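Local coordinates for protein sensor kinase CusS (Escherichia coli, PDB 5KU5) that senses copper and silver ions in the periplasm and activates its partner response regulator CusR by phosphorylation, at residues H108-M113 with S135-L140. Sequence-based numbering, arbitrary orientation. Where two conformers were deposited one is given.
Sequences HSNWRM and SIDFHL. With AG (silver ion), chain F; AG (silver ion), chain E.
The carboxylate of Asp-137 grips the chain just beyond the silver ligand His-108 with three hydrogen bonds. It does so where strand 125-135 of the PDC-fold sensor domain gives way to the C-terminal helix 137-146. Ser-109 N donates to OD2 of Asp-137 at 3.0 Å, nearly straight (173°), on the syn side. Asn-110 N reaches OD1 of Asp-137, also syn, both donors somewhat tilted from the carboxylate plane. Asn-110 ND2 comes to the same OD2 from the face opposite Ser-109 N, well above the carboxylate plane; amide and carboxylate are turned 49° apart. With CG of Asp-137 anti to its own carbonyl carbon (chi1 -63°), both oxygens face the loop 108-110 that leads into strand 111-122. Replacing Asp-137 by an alanine removes all three acceptor contacts and would probably leave the N-H groups of Ser-109 and Asn-110 and the Asn-110 amide without these mates, and the loop carrying His-108 less firmly tied to the helix. Next to this grip, Trp-111 and Ser-135 form an antiparallel non-hydrogen-bonded pair, and Ile-136 N, at the N-cap position, donates to Asn-110 O at 2.9 Å. CD1 of Leu-140 rests against CG of Asn-110, while CG2 of Ile-136 packs across the extended Arg-112 chain, whose guanidinium is salt-bridged to Asp-80 and Asp-10. The contact lies between two kinds of silver site. His-139 ND1 binds one ion together with His-5 of the second subunit, so the helix start takes part in the dimer interface; NE2 of His-139 is hydrogen-bonded to Asp-10 of its own chain. His-108 ND1 holds the other silver ion at 2.5 Å, alongside Ser-47 O and Met-96 SD, in a site that also includes Met-98. Over one His-108 ring face sits Ser-135: its CB lies 4.0 Å from the centroid in a CH-pi contact, its OG toward the rim, 3.0 Å from CD2 of His-108.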
loop_
_atom_site.group_PDB
_atom_site.type_symbol
_atom_site.label_atom_id
_atom_site.label_comp_id
_atom_site.label_asym_id
_atom_site.label_seq_id
_atom_site.Cartn_x
_atom_site.Cartn_y
_atom_site.Cartn_z
ATOM N N HIS A 108 -2.644 12.920 9.959
ATOM C CA HIS A 108 -2.124 11.622 10.425
ATOM C C HIS A 108 -1.449 11.717 11.799
ATOM O O HIS A 108 -0.275 12.076 11.892
ATOM C CB HIS A 108 -1.148 11.028 9.396
ATOM C CG HIS A 108 -1.813 10.471 8.173
ATOM N ND1 HIS A 108 -1.116 10.176 7.024
ATOM C CD2 HIS A 108 -3.105 10.162 7.912
ATOM C CE1 HIS A 108 -1.942 9.702 6.111
ATOM N NE2 HIS A 108 -3.158 9.682 6.625
ATOM N N SER A 109 -2.201 11.404 12.855
ATOM C CA SER A 109 -1.658 11.325 14.218
ATOM C C SER A 109 -2.087 10.093 15.041
ATOM O O SER A 109 -1.880 10.072 16.255
ATOM C CB SER A 109 -1.993 12.616 14.976
ATOM O OG SER A 109 -3.386 12.742 15.186
ATOM N N ASN A 110 -2.648 9.069 14.396
ATOM C CA ASN A 110 -3.098 7.847 15.089
ATOM C C ASN A 110 -2.642 6.608 14.343
ATOM O O ASN A 110 -2.775 6.542 13.121
ATOM C CB ASN A 110 -4.616 7.828 15.229
ATOM C CG ASN A 110 -5.132 8.956 16.092
ATOM O OD1 ASN A 110 -5.045 8.906 17.318
ATOM N ND2 ASN A 110 -5.665 9.987 15.453
ATOM N N TRP A 111 -2.125 5.620 15.078
ATOM C CA TRP A 111 -1.374 4.516 14.470
ATOM C C TRP A 111 -1.686 3.151 15.079
ATOM O O TRP A 111 -1.950 3.040 16.280
ATOM C CB TRP A 111 0.137 4.780 14.582
ATOM C CG TRP A 111 0.523 6.178 14.224
ATOM C CD1 TRP A 111 0.570 7.250 15.063
ATOM C CD2 TRP A 111 0.877 6.666 12.926
ATOM N NE1 TRP A 111 0.943 8.375 14.373
ATOM C CE2 TRP A 111 1.135 8.046 13.057
ATOM C CE3 TRP A 111 1.009 6.068 11.665
ATOM C CZ2 TRP A 111 1.519 8.846 11.972
ATOM C CZ3 TRP A 111 1.392 6.860 10.583
ATOM C CH2 TRP A 111 1.643 8.237 10.747
ATOM N N ARG A 112 -1.658 2.124 14.228
ATOM C CA ARG A 112 -1.555 0.733 14.664
ATOM C C ARG A 112 -0.094 0.354 14.516
ATOM O O ARG A 112 0.470 0.497 13.422
ATOM C CB ARG A 112 -2.434 -0.205 13.828
ATOM C CG ARG A 112 -3.753 -0.532 14.498
ATOM C CD ARG A 112 -4.553 -1.597 13.768
ATOM N NE ARG A 112 -5.809 -1.808 14.487
ATOM C CZ ARG A 112 -6.940 -1.122 14.312
ATOM N NH1 ARG A 112 -7.057 -0.177 13.379
ATOM N NH2 ARG A 112 -7.987 -1.411 15.078
ATOM N N MET A 113 0.505 -0.127 15.610
ATOM C CA MET A 113 1.938 -0.420 15.659
ATOM C C MET A 113 2.203 -1.890 15.963
ATOM O O MET A 113 1.525 -2.489 16.798
ATOM C CB MET A 113 2.625 0.458 16.712
ATOM C CG MET A 113 4.143 0.309 16.772
ATOM S SD MET A 113 4.718 -0.992 17.888
ATOM C CE MET A 113 4.348 -0.263 19.481
ATOM N N SER A 135 -1.040 4.369 9.632
ATOM C CA SER A 135 -2.056 5.371 9.965
ATOM C C SER A 135 -3.461 4.775 10.017
ATOM O O SER A 135 -3.874 4.071 9.095
ATOM C CB SER A 135 -2.045 6.521 8.957
ATOM O OG SER A 135 -3.142 7.394 9.183
ATOM N N ILE A 136 -4.186 5.079 11.091
ATOM C CA ILE A 136 -5.569 4.623 11.270
ATOM C C ILE A 136 -6.564 5.784 11.365
ATOM O O ILE A 136 -7.713 5.581 11.748
ATOM C CB ILE A 136 -5.701 3.688 12.501
ATOM C CG1 ILE A 136 -5.467 4.430 13.825
ATOM C CG2 ILE A 136 -4.723 2.532 12.379
ATOM C CD1 ILE A 136 -5.775 3.601 15.056
ATOM N N ASP A 137 -6.138 6.990 10.998
ATOM C CA ASP A 137 -6.976 8.184 11.162
ATOM C C ASP A 137 -8.259 8.110 10.343
ATOM O O ASP A 137 -9.320 8.510 10.821
ATOM C CB ASP A 137 -6.208 9.456 10.802
ATOM C CG ASP A 137 -5.025 9.692 11.713
ATOM O OD1 ASP A 137 -4.026 8.954 11.593
ATOM O OD2 ASP A 137 -5.085 10.618 12.545
ATOM N N PHE A 138 -8.162 7.578 9.126
ATOM C CA PHE A 138 -9.339 7.405 8.273
ATOM C C PHE A 138 -10.354 6.431 8.887
ATOM O O PHE A 138 -11.555 6.650 8.751
ATOM C CB PHE A 138 -8.937 6.976 6.852
ATOM C CG PHE A 138 -9.997 7.229 5.813
ATOM C CD1 PHE A 138 -10.536 8.506 5.635
ATOM C CD2 PHE A 138 -10.448 6.199 4.989
ATOM C CE1 PHE A 138 -11.512 8.741 4.676
ATOM C CE2 PHE A 138 -11.419 6.432 4.026
ATOM C CZ PHE A 138 -11.953 7.702 3.869
ATOM N N HIS A 139 -9.881 5.388 9.579
ATOM C CA HIS A 139 -10.767 4.489 10.355
ATOM C C HIS A 139 -11.529 5.259 11.433
ATOM O O HIS A 139 -12.747 5.125 11.555
ATOM C CB HIS A 139 -9.999 3.344 11.046
ATOM C CG HIS A 139 -9.305 2.406 10.108
ATOM N ND1 HIS A 139 -9.976 1.685 9.152
ATOM C CD2 HIS A 139 -8.004 2.044 10.003
ATOM C CE1 HIS A 139 -9.123 0.928 8.485
ATOM N NE2 HIS A 139 -7.919 1.130 8.982
ATOM N N LEU A 140 -10.796 6.063 12.203
ATOM C CA LEU A 140 -11.356 6.817 13.325
ATOM C C LEU A 140 -12.294 7.939 12.873
ATOM O O LEU A 140 -13.303 8.194 13.531
ATOM C CB LEU A 140 -10.235 7.391 14.206
ATOM C CG LEU A 140 -9.260 6.390 14.841
ATOM C CD1 LEU A 140 -8.185 7.123 15.630
ATOM C CD2 LEU A 140 -9.982 5.384 15.729
HETATM AG AG AG F . -11.738 2.537 7.659
HETATM AG AG AG E . 1.309 10.471 6.807
#